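PDB 6BQ6: thermospermine synthase from Medicago truncatula, which probably transfers an aminopropyl group from decarboxylated S-adenosylmethionine to spermidine, giving thermospermine and methylthioadenosine. Local coordinates for residues 41-49 / 61-69; 77-87 / 249-260. One frame throughout, in Å; residues are numbered along the deposited sequence.

Interaction 1. Residues 41-49 / 61-69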
loop_
_atom_site.group_PDB
_atom_site.type_symbol
_atom_site.label_atom_id
_atom_site.label_comp_id
_atom_site.label_asym_id
_atom_site.label_seq_id
_atom_site.Cartn_x
_atom_site.Cartn_y
_atom_site.Cartn_z
ATOM N N TRP B 41 -0.122 -8.657 0.248
ATOM C CA TRP B 41 -1.237 -9.340 -0.384
ATOM C C TRP B 41 -2.458 -8.579 0.082
ATOM O O TRP B 41 -2.656 -8.502 1.310
ATOM C CB TRP B 41 -1.208 -10.744 0.170
ATOM C CG TRP B 41 -2.196 -11.725 -0.209
ATOM C CD1 TRP B 41 -2.869 -12.565 0.656
ATOM C CD2 TRP B 41 -2.550 -12.133 -1.525
ATOM N NE1 TRP B 41 -3.609 -13.474 -0.061
ATOM C CE2 TRP B 41 -3.439 -13.225 -1.396
ATOM C CE3 TRP B 41 -2.187 -11.707 -2.798
ATOM C CZ2 TRP B 41 -3.994 -13.850 -2.486
ATOM C CZ3 TRP B 41 -2.742 -12.317 -3.884
ATOM C CH2 TRP B 41 -3.658 -13.389 -3.722
ATOM N N CYS B 42 -3.226 -7.983 -0.849
ATOM C CA CYS B 42 -4.278 -7.031 -0.477
ATOM C C CYS B 42 -5.643 -7.424 -1.036
ATOM O O CYS B 42 -5.752 -7.797 -2.191
ATOM C CB CYS B 42 -3.939 -5.634 -0.936
ATOM S SG CYS B 42 -2.186 -5.219 -0.604
ATOM N N PHE B 43 -6.648 -7.402 -0.169
ATOM C CA PHE B 43 -8.013 -7.772 -0.534
ATOM C C PHE B 43 -8.897 -6.541 -0.458
ATOM O O PHE B 43 -8.899 -5.839 0.557
ATOM C CB PHE B 43 -8.618 -8.781 0.462
ATOM C CG PHE B 43 -7.785 -9.947 0.764
ATOM C CD1 PHE B 43 -6.805 -10.415 -0.102
ATOM C CD2 PHE B 43 -8.044 -10.678 1.923
ATOM C CE1 PHE B 43 -6.096 -11.546 0.212
ATOM C CE2 PHE B 43 -7.313 -11.796 2.225
ATOM C CZ PHE B 43 -6.342 -12.229 1.390
ATOM N N ALA B 44 -9.716 -6.302 -1.480
ATOM C CA ALA B 44 -10.660 -5.190 -1.394
ATOM C C ALA B 44 -11.691 -5.552 -0.312
ATOM O O ALA B 44 -12.043 -6.727 -0.132
ATOM C CB ALA B 44 -11.352 -4.957 -2.697
ATOM N N LEU B 45 -12.110 -4.529 0.410
ATOM C CA LEU B 45 -12.947 -4.651 1.585
ATOM C C LEU B 45 -14.360 -4.123 1.340
ATOM O O LEU B 45 -14.529 -2.992 0.872
ATOM C CB LEU B 45 -12.362 -3.827 2.698
ATOM C CG LEU B 45 -11.357 -4.312 3.688
ATOM C CD1 LEU B 45 -10.971 -3.180 4.623
ATOM C CD2 LEU B 45 -11.986 -5.401 4.510
ATOM N N ASN B 46 -15.353 -4.907 1.739
ATOM C CA ASN B 46 -16.751 -4.429 1.844
ATOM C C ASN B 46 -16.953 -3.745 3.201
ATOM O O ASN B 46 -17.491 -2.629 3.300
ATOM C CB ASN B 46 -17.739 -5.594 1.737
ATOM C CG ASN B 46 -17.857 -6.167 0.328
ATOM O OD1 ASN B 46 -17.943 -5.425 -0.642
ATOM N ND2 ASN B 46 -17.929 -7.497 0.218
ATOM N N SER B 47 -16.562 -4.406 4.279
ATOM C CA SER B 47 -16.740 -3.800 5.585
ATOM C C SER B 47 -15.843 -4.406 6.618
ATOM O O SER B 47 -15.181 -5.429 6.368
ATOM C CB SER B 47 -18.211 -3.815 6.023
ATOM O OG SER B 47 -18.587 -5.078 6.390
ATOM N N ILE B 48 -15.791 -3.752 7.768
ATOM C CA ILE B 48 -15.091 -4.264 8.925
ATOM C C ILE B 48 -16.153 -4.601 9.940
ATOM O O ILE B 48 -16.794 -3.698 10.517
ATOM C CB ILE B 48 -14.091 -3.224 9.471
ATOM C CG1 ILE B 48 -13.097 -2.860 8.359
ATOM C CG2 ILE B 48 -13.391 -3.753 10.703
ATOM C CD1 ILE B 48 -12.253 -1.624 8.637
ATOM N N LEU B 49 -16.390 -5.897 10.108
ATOM C CA LEU B 49 -17.593 -6.374 10.776
ATOM C C LEU B 49 -17.491 -6.257 12.270
ATOM O O LEU B 49 -18.422 -5.759 12.922
ATOM C CB LEU B 49 -17.938 -7.801 10.371
ATOM C CG LEU B 49 -18.334 -8.002 8.894
ATOM C CD1 LEU B 49 -18.421 -9.486 8.591
ATOM C CD2 LEU B 49 -19.661 -7.317 8.561
ATOM N N LEU B 61 -12.982 -9.363 12.270
ATOM C CA LEU B 61 -13.711 -10.052 11.225
ATOM C C LEU B 61 -14.049 -9.070 10.105
ATOM O O LEU B 61 -14.732 -8.048 10.333
ATOM C CB LEU B 61 -14.956 -10.694 11.783
ATOM C CG LEU B 61 -15.721 -11.630 10.852
ATOM C CD1 LEU B 61 -15.011 -12.950 10.545
ATOM C CD2 LEU B 61 -17.114 -11.887 11.420
ATOM N N LEU B 62 -13.515 -9.367 8.922
ATOM C CA LEU B 62 -13.608 -8.463 7.781
ATOM C C LEU B 62 -14.525 -9.063 6.777
ATOM O O LEU B 62 -14.511 -10.244 6.598
ATOM C CB LEU B 62 -12.232 -8.282 7.142
ATOM C CG LEU B 62 -11.137 -7.900 8.125
ATOM C CD1 LEU B 62 -9.816 -7.710 7.381
ATOM C CD2 LEU B 62 -11.466 -6.640 8.906
ATOM N N ASP B 63 -15.255 -8.255 6.045
ATOM C CA ASP B 63 -16.016 -8.748 4.947
ATOM C C ASP B 63 -15.226 -8.320 3.694
ATOM O O ASP B 63 -15.167 -7.168 3.386
ATOM C CB ASP B 63 -17.416 -8.178 4.941
ATOM C CG ASP B 63 -18.225 -8.632 3.747
ATOM O OD1 ASP B 63 -17.710 -9.418 2.910
ATOM O OD2 ASP B 63 -19.388 -8.177 3.627
ATOM N N THR B 64 -14.574 -9.274 3.070
ATOM C CA THR B 64 -13.704 -9.008 1.916
ATOM C C THR B 64 -14.392 -9.399 0.652
ATOM O O THR B 64 -15.163 -10.342 0.627
ATOM C CB THR B 64 -12.357 -9.757 2.031
ATOM O OG1 THR B 64 -12.514 -11.137 1.690
ATOM C CG2 THR B 64 -11.805 -9.673 3.447
ATOM N N LYS B 65 -14.048 -8.716 -0.429
ATOM C CA LYS B 65 -14.660 -8.999 -1.715
ATOM C C LYS B 65 -14.166 -10.309 -2.278
ATOM O O LYS B 65 -14.987 -11.160 -2.641
ATOM C CB LYS B 65 -14.453 -7.840 -2.663
ATOM C CG LYS B 65 -15.154 -6.555 -2.225
ATOM C CD LYS B 65 -15.072 -5.495 -3.320
ATOM C CE LYS B 65 -15.541 -4.130 -2.855
ATOM N NZ LYS B 65 -17.029 -4.054 -2.946
ATOM N N PRO B 66 -12.824 -10.526 -2.342
ATOM C CA PRO B 66 -12.418 -11.765 -2.992
ATOM C C PRO B 66 -12.699 -13.065 -2.193
ATOM O O PRO B 66 -13.050 -14.118 -2.773
ATOM C CB PRO B 66 -10.927 -11.550 -3.234
ATOM C CG PRO B 66 -10.508 -10.552 -2.226
ATOM C CD PRO B 66 -11.694 -9.637 -2.066
ATOM N N PHE B 67 -12.613 -13.000 -0.875
ATOM C CA PHE B 67 -12.625 -14.201 -0.070
ATOM C C PHE B 67 -13.749 -14.258 0.964
ATOM O O PHE B 67 -13.743 -15.152 1.797
ATOM C CB PHE B 67 -11.257 -14.380 0.584
ATOM C CG PHE B 67 -10.140 -14.496 -0.413
ATOM C CD1 PHE B 67 -10.162 -15.490 -1.359
ATOM C CD2 PHE B 67 -9.082 -13.575 -0.439
ATOM C CE1 PHE B 67 -9.150 -15.626 -2.297
ATOM C CE2 PHE B 67 -8.076 -13.706 -1.389
ATOM C CZ PHE B 67 -8.112 -14.730 -2.309
ATOM N N GLY B 68 -14.709 -13.350 0.902
ATOM C CA GLY B 68 -15.753 -13.284 1.938
ATOM C C GLY B 68 -15.246 -12.872 3.307
ATOM O O GLY B 68 -14.233 -12.137 3.470
ATOM N N LYS B 69 -15.947 -13.365 4.325
ATOM C CA LYS B 69 -15.663 -12.994 5.672
ATOM C C LYS B 69 -14.337 -13.594 6.087
ATOM O O LYS B 69 -14.105 -14.801 5.874
ATOM C CB LYS B 69 -16.788 -13.466 6.587
ATOM C CG LYS B 69 -18.096 -12.746 6.323
ATOM C CD LYS B 69 -19.212 -13.276 7.240
ATOM C CE LYS B 69 -20.407 -12.311 7.327
ATOM N NZ LYS B 69 -20.564 -11.370 6.161
#
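Phe43 and Phe67 form the tight end of this contact, an edge-to-face aromatic pair. The edge of Phe67 points at the face of Phe43, with ring centroids 4.7 Å apart and planes at 71°. Phe67 CD2 lies over the middle of the Phe43 ring. Phe43 CG stands anti to the carbonyl carbon (chi1 -50°), which turns the ring onto Phe67. Phe43 CB itself rests against Pro66 CG at 3.7 Å. Thr64 CG2 meets the Phe43 ring at its edge. An alanine in place of Phe43 is likely to leave the edge of Phe67 without its aromatic face and to open a gap next to Thr64 CG2.

Thr64 OG1 holds the turn after the strand. It donates to Gly68 O and accepts from Phe67 N, an ST motif.

Asn46 and Ser47 both face Asp63 in a classic beta bulge, where the register shifts by one residue. Asp63 O accepts from both Asn46 N (2.8 Å) and Ser47 N (3.2 Å). Beyond it Asp63 N returns a bond to Ser47 O. The Ile48 and Leu62 side chains lie side by side on one face of the sheet, touching through CG2 and CD2.

The polar side is looser and more exposed. Lys65 NZ donates to Asn46 OD1 at 2.8 Å. The amide's other end, Asn46 ND2, makes a weak bond to Asp63 OD1 at 3.3 Å, though a nearly straight one. The amide and carboxylate planes are 68° apart. Leu49 CD1 rests on the Lys69 chain at this side.

The segments belong to the tetramerisation domain. Strand 47-53 pairs with 58-64 as a hairpin, while 39-45 pairs with 29-34. Residues 41-43 also pair antiparallel with a strand of a second subunit. Phe43 packs on Leu77 and Phe67 on Ala80, both of strand 76-80.

Interaction 2. Residues 77-87 / 249-260; sequences LQSAETDEFIY and AHIPSYADIWGW. With TER (N-(3-amino-propyl)-N-(5-aminopropyl)-1,4-diaminobutane), chain F.
The thermospermine pocket is lined here by Leu77, Gln78, Tyr87, Tyr254 and Trp258. Tyr254 lays one ring face on the ligand, with TER C10 3.5 Å above the ring centre. Ile251 CG2 backs the opposite face. The Tyr254 hydroxyl donates to Gln78 O at 2.6 Å, tilted 27° from the carbonyl plane, and sits over a face of the Tyr87 ring. Trp258 covers the same part of the polyamine, with TER C8 3.6 Å from Trp258 CZ2. The edge of Tyr87 points at the face of Trp258 in an offset edge-to-face pair. Trp260 NE1 approaches Tyr87 CE1 obliquely.

Farther from the ligand, Asp83 grips Ser253 twice. Its CG lies between the backbone N and the carbonyl carbon (chi1 61°), bringing the carboxylate to the 3-10 turn. Asp83 OD1 accepts from Ser253 OG at 2.7 Å through its syn lone pair. Asp83 OD2 accepts from Ser253 N at 2.9 Å.

Tyr87 OH bonds to Asp181, the predicted proton acceptor, and Trp258 NE1 to Gln217. The aromatic faces suit the methylene chain, and the Trp258 ring, with CZ2 3.6 Å from TER N9, would probably favour a charged amine there.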
loop_
_atom_site.group_PDB
_atom_site.type_symbol
_atom_site.label_atom_id
_atom_site.label_comp_id
_atom_site.label_asym_id
_atom_site.label_seq_id
_atom_site.Cartn_x
_atom_site.Cartn_y
_atom_site.Cartn_z
ATOM N N LEU B 77 -4.232 -13.011 8.756
ATOM C CA LEU B 77 -5.338 -13.762 8.313
ATOM C C LEU B 77 -5.256 -15.194 8.826
ATOM O O LEU B 77 -4.179 -15.851 8.706
ATOM C CB LEU B 77 -5.322 -13.756 6.809
ATOM C CG LEU B 77 -6.380 -14.587 6.150
ATOM C CD1 LEU B 77 -7.729 -13.947 6.285
ATOM C CD2 LEU B 77 -5.986 -14.761 4.700
ATOM N N GLN B 78 -6.366 -15.669 9.406
ATOM C CA GLN B 78 -6.475 -17.057 9.890
ATOM C C GLN B 78 -7.317 -17.918 8.983
ATOM O O GLN B 78 -6.991 -19.093 8.699
ATOM C CB GLN B 78 -7.136 -17.069 11.263
ATOM C CG GLN B 78 -6.459 -16.224 12.298
ATOM C CD GLN B 78 -5.092 -16.738 12.619
ATOM O OE1 GLN B 78 -4.940 -17.876 13.073
ATOM N NE2 GLN B 78 -4.077 -15.915 12.389
ATOM N N SER B 79 -8.481 -17.407 8.624
ATOM C CA SER B 79 -9.479 -18.174 7.927
ATOM C C SER B 79 -10.262 -17.257 7.067
ATOM O O SER B 79 -10.670 -16.210 7.548
ATOM C CB SER B 79 -10.406 -18.833 8.956
ATOM O OG SER B 79 -11.705 -19.113 8.434
ATOM N N ALA B 80 -10.448 -17.588 5.793
ATOM C CA ALA B 80 -11.418 -16.892 4.971
ATOM C C ALA B 80 -12.569 -17.772 4.608
ATOM O O ALA B 80 -12.433 -18.961 4.344
ATOM C CB ALA B 80 -10.781 -16.341 3.721
ATOM N N GLU B 81 -13.710 -17.154 4.470
ATOM C CA GLU B 81 -14.927 -17.877 4.225
ATOM C C GLU B 81 -14.914 -18.739 2.963
ATOM O O GLU B 81 -15.449 -19.858 2.984
ATOM C CB GLU B 81 -16.078 -16.866 4.182
ATOM C CG GLU B 81 -17.452 -17.423 3.942
ATOM C CD GLU B 81 -18.536 -16.322 3.956
ATOM O OE1 GLU B 81 -18.242 -15.144 3.637
ATOM O OE2 GLU B 81 -19.675 -16.652 4.362
ATOM N N THR B 82 -14.375 -18.230 1.862
ATOM C CA THR B 82 -14.493 -18.952 0.615
ATOM C C THR B 82 -13.628 -20.213 0.602
ATOM O O THR B 82 -13.934 -21.117 -0.145
ATOM C CB THR B 82 -14.092 -18.114 -0.615
ATOM O OG1 THR B 82 -12.803 -17.519 -0.405
ATOM C CG2 THR B 82 -15.114 -17.036 -0.854
ATOM N N ASP B 83 -12.502 -20.224 1.318
ATOM C CA ASP B 83 -11.593 -21.327 1.223
ATOM C C ASP B 83 -11.107 -21.965 2.501
ATOM O O ASP B 83 -10.266 -22.883 2.419
ATOM C CB ASP B 83 -10.392 -21.009 0.293
ATOM C CG ASP B 83 -9.549 -19.846 0.737
ATOM O OD1 ASP B 83 -9.561 -19.485 1.914
ATOM O OD2 ASP B 83 -8.846 -19.261 -0.129
ATOM N N GLU B 84 -11.611 -21.563 3.651
ATOM C CA GLU B 84 -11.207 -22.245 4.887
ATOM C C GLU B 84 -11.496 -23.749 4.881
ATOM O O GLU B 84 -10.809 -24.502 5.553
ATOM C CB GLU B 84 -11.764 -21.566 6.144
ATOM C CG GLU B 84 -13.263 -21.516 6.253
ATOM C CD GLU B 84 -13.925 -22.736 6.871
ATOM O OE1 GLU B 84 -15.160 -22.678 7.044
ATOM O OE2 GLU B 84 -13.295 -23.765 7.166
ATOM N N PHE B 85 -12.512 -24.169 4.133
ATOM C CA PHE B 85 -12.835 -25.601 3.987
ATOM C C PHE B 85 -11.604 -26.412 3.531
ATOM O O PHE B 85 -11.448 -27.566 3.893
ATOM C CB PHE B 85 -14.056 -25.841 3.089
ATOM C CG PHE B 85 -13.801 -25.676 1.612
ATOM C CD1 PHE B 85 -13.387 -26.711 0.853
ATOM C CD2 PHE B 85 -13.966 -24.448 1.001
ATOM C CE1 PHE B 85 -13.150 -26.583 -0.508
ATOM C CE2 PHE B 85 -13.734 -24.303 -0.360
ATOM C CZ PHE B 85 -13.311 -25.361 -1.111
ATOM N N ILE B 86 -10.735 -25.801 2.697
ATOM C CA ILE B 86 -9.557 -26.496 2.236
ATOM C C ILE B 86 -8.617 -26.789 3.429
ATOM O O ILE B 86 -8.170 -27.928 3.575
ATOM C CB ILE B 86 -8.815 -25.704 1.156
ATOM C CG1 ILE B 86 -9.746 -25.402 -0.014
ATOM C CG2 ILE B 86 -7.572 -26.452 0.660
ATOM C CD1 ILE B 86 -9.098 -24.553 -1.069
ATOM N N TYR B 87 -8.304 -25.761 4.223
ATOM C CA TYR B 87 -7.392 -25.914 5.316
ATOM C C TYR B 87 -8.000 -26.921 6.321
ATOM O O TYR B 87 -7.300 -27.790 6.818
ATOM C CB TYR B 87 -7.142 -24.543 5.996
ATOM C CG TYR B 87 -6.385 -24.662 7.276
ATOM C CD1 TYR B 87 -4.985 -24.615 7.306
ATOM C CD2 TYR B 87 -7.054 -24.800 8.486
ATOM C CE1 TYR B 87 -4.300 -24.749 8.514
ATOM C CE2 TYR B 87 -6.383 -24.954 9.672
ATOM C CZ TYR B 87 -5.009 -24.911 9.681
ATOM O OH TYR B 87 -4.334 -25.035 10.889
ATOM N N ALA B 249 -1.214 -28.288 0.262
ATOM C CA ALA B 249 -2.279 -27.879 -0.659
ATOM C C ALA B 249 -2.326 -26.393 -0.718
ATOM O O ALA B 249 -2.075 -25.722 0.251
ATOM C CB ALA B 249 -3.617 -28.426 -0.156
ATOM N N HIS B 250 -2.697 -25.870 -1.877
ATOM C CA HIS B 250 -2.858 -24.433 -2.014
ATOM C C HIS B 250 -4.090 -23.890 -1.339
ATOM O O HIS B 250 -5.181 -24.444 -1.509
ATOM C CB HIS B 250 -2.973 -24.130 -3.513
ATOM C CG HIS B 250 -3.000 -22.658 -3.859
ATOM N ND1 HIS B 250 -4.043 -22.080 -4.535
ATOM C CD2 HIS B 250 -2.132 -21.660 -3.595
ATOM C CE1 HIS B 250 -3.836 -20.784 -4.653
ATOM N NE2 HIS B 250 -2.672 -20.505 -4.092
ATOM N N ILE B 251 -3.923 -22.769 -0.643
ATOM C CA ILE B 251 -5.039 -22.051 -0.054
ATOM C C ILE B 251 -5.000 -20.596 -0.600
ATOM O O ILE B 251 -4.130 -19.837 -0.278
ATOM C CB ILE B 251 -4.996 -22.122 1.458
ATOM C CG1 ILE B 251 -5.160 -23.608 1.891
ATOM C CG2 ILE B 251 -6.137 -21.320 2.077
ATOM C CD1 ILE B 251 -4.649 -23.839 3.252
ATOM N N PRO B 252 -5.910 -20.263 -1.496
ATOM C CA PRO B 252 -5.779 -19.000 -2.231
ATOM C C PRO B 252 -5.648 -17.803 -1.327
ATOM O O PRO B 252 -4.801 -16.955 -1.582
ATOM C CB PRO B 252 -7.070 -18.940 -3.065
ATOM C CG PRO B 252 -7.436 -20.341 -3.266
ATOM C CD PRO B 252 -6.978 -21.102 -2.062
ATOM N N SER B 253 -6.414 -17.756 -0.242
ATOM C CA SER B 253 -6.391 -16.593 0.640
ATOM C C SER B 253 -5.093 -16.468 1.411
ATOM O O SER B 253 -4.768 -15.389 1.896
ATOM C CB SER B 253 -7.543 -16.612 1.634
ATOM O OG SER B 253 -7.520 -17.741 2.452
ATOM N N TYR B 254 -4.359 -17.568 1.537
ATOM C CA TYR B 254 -3.056 -17.575 2.181
ATOM C C TYR B 254 -1.917 -17.168 1.292
ATOM O O TYR B 254 -0.779 -17.029 1.794
ATOM C CB TYR B 254 -2.809 -18.989 2.767
ATOM C CG TYR B 254 -3.673 -19.451 3.935
ATOM C CD1 TYR B 254 -4.747 -18.694 4.441
ATOM C CD2 TYR B 254 -3.426 -20.683 4.527
ATOM C CE1 TYR B 254 -5.504 -19.151 5.499
ATOM C CE2 TYR B 254 -4.182 -21.153 5.590
ATOM C CZ TYR B 254 -5.222 -20.392 6.076
ATOM O OH TYR B 254 -5.958 -20.864 7.117
ATOM N N ALA B 255 -2.140 -17.011 -0.018
ATOM C CA ALA B 255 -1.122 -16.748 -1.041
ATOM C C ALA B 255 0.055 -17.708 -1.001
ATOM O O ALA B 255 1.185 -17.324 -1.265
ATOM C CB ALA B 255 -0.614 -15.278 -0.992
ATOM N N ASP B 256 -0.201 -18.966 -0.612
ATOM C CA ASP B 256 0.844 -19.942 -0.589
ATOM C C ASP B 256 0.233 -21.305 -0.524
ATOM O O ASP B 256 -0.987 -21.466 -0.301
ATOM C CB ASP B 256 1.755 -19.750 0.628
ATOM C CG ASP B 256 3.214 -20.197 0.362
ATOM O OD1 ASP B 256 3.490 -20.872 -0.668
ATOM O OD2 ASP B 256 4.036 -19.884 1.226
ATOM N N ILE B 257 1.096 -22.256 -0.790
ATOM C CA ILE B 257 0.841 -23.642 -0.478
ATOM C C ILE B 257 0.978 -23.696 1.066
ATOM O O ILE B 257 1.899 -23.109 1.632
ATOM C CB ILE B 257 1.865 -24.559 -1.148
ATOM C CG1 ILE B 257 1.835 -24.410 -2.665
ATOM C CG2 ILE B 257 1.622 -25.994 -0.780
ATOM C CD1 ILE B 257 0.519 -24.783 -3.285
ATOM N N TRP B 258 0.080 -24.395 1.719
ATOM C CA TRP B 258 0.172 -24.665 3.134
ATOM C C TRP B 258 0.451 -26.149 3.407
ATOM O O TRP B 258 0.077 -27.031 2.613
ATOM C CB TRP B 258 -1.153 -24.255 3.817
ATOM C CG TRP B 258 -0.907 -23.776 5.173
ATOM C CD1 TRP B 258 -1.067 -24.454 6.380
ATOM C CD2 TRP B 258 -0.318 -22.527 5.499
ATOM N NE1 TRP B 258 -0.636 -23.648 7.409
ATOM C CE2 TRP B 258 -0.148 -22.484 6.905
ATOM C CE3 TRP B 258 0.122 -21.435 4.741
ATOM C CZ2 TRP B 258 0.385 -21.347 7.541
ATOM C CZ3 TRP B 258 0.717 -20.349 5.399
ATOM C CH2 TRP B 258 0.835 -20.332 6.749
ATOM N N GLY B 259 1.042 -26.440 4.567
ATOM C CA GLY B 259 1.410 -27.796 4.876
ATOM C C GLY B 259 0.824 -28.340 6.164
ATOM O O GLY B 259 0.442 -27.583 7.063
ATOM N N TRP B 260 0.835 -29.653 6.211
ATOM C CA TRP B 260 0.447 -30.430 7.399
ATOM C C TRP B 260 1.308 -31.640 7.456
ATOM O O TRP B 260 1.897 -32.079 6.446
ATOM C CB TRP B 260 -1.029 -30.898 7.300
ATOM C CG TRP B 260 -1.978 -29.781 7.074
ATOM C CD1 TRP B 260 -2.664 -29.034 8.033
ATOM C CD2 TRP B 260 -2.390 -29.241 5.821
ATOM N NE1 TRP B 260 -3.433 -28.087 7.448
ATOM C CE2 TRP B 260 -3.254 -28.148 6.090
ATOM C CE3 TRP B 260 -2.087 -29.530 4.482
ATOM C CZ2 TRP B 260 -3.812 -27.393 5.082
ATOM C CZ3 TRP B 260 -2.658 -28.767 3.514
ATOM C CH2 TRP B 260 -3.483 -27.696 3.809
HETATM N N1 TER F . -4.667 -20.026 16.485
HETATM C C2 TER F . -5.492 -20.894 15.671
HETATM C C3 TER F . -4.619 -21.670 14.690
HETATM C C4 TER F . -4.017 -20.810 13.610
HETATM N N5 TER F . -3.427 -21.626 12.574
HETATM C C6 TER F . -3.804 -21.433 11.192
HETATM C C7 TER F . -2.625 -21.664 10.260
HETATM C C8 TER F . -2.876 -20.929 8.956
HETATM N N9 TER F . -2.412 -19.559 8.986
HETATM C C10 TER F . -2.618 -18.745 7.816
HETATM C C11 TER F . -1.591 -17.653 7.614
HETATM C C12 TER F . -1.752 -17.123 6.189
HETATM C C13 TER F . -1.035 -15.803 5.952
HETATM N N14 TER F . 0.252 -15.769 6.625
#

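Interaction 1 lies in the N-terminal beta region, and interaction 2 joins that region to the catalytic domain around the polyamine. Their centres are about 15 Å apart, yet they touch directly. Trp41 NE1 donates to Ser253 O, a probable hydrogen bond of 3.0 Å, and Trp41 CE2 packs on Ala255 CB at 3.5 Å. At another point Lys69 O probably accepts from Glu81 N at 2.8 Å. The turn at 252-254, which carries Tyr254, is thus held by Trp41 and, within interaction 2, by Asp83. The nearest atoms of the Trp41 side chain and the bound thermospermine are about 6 Å apart, so interaction 1 borders the pocket without lining it. Both contacts also reach the second subunit.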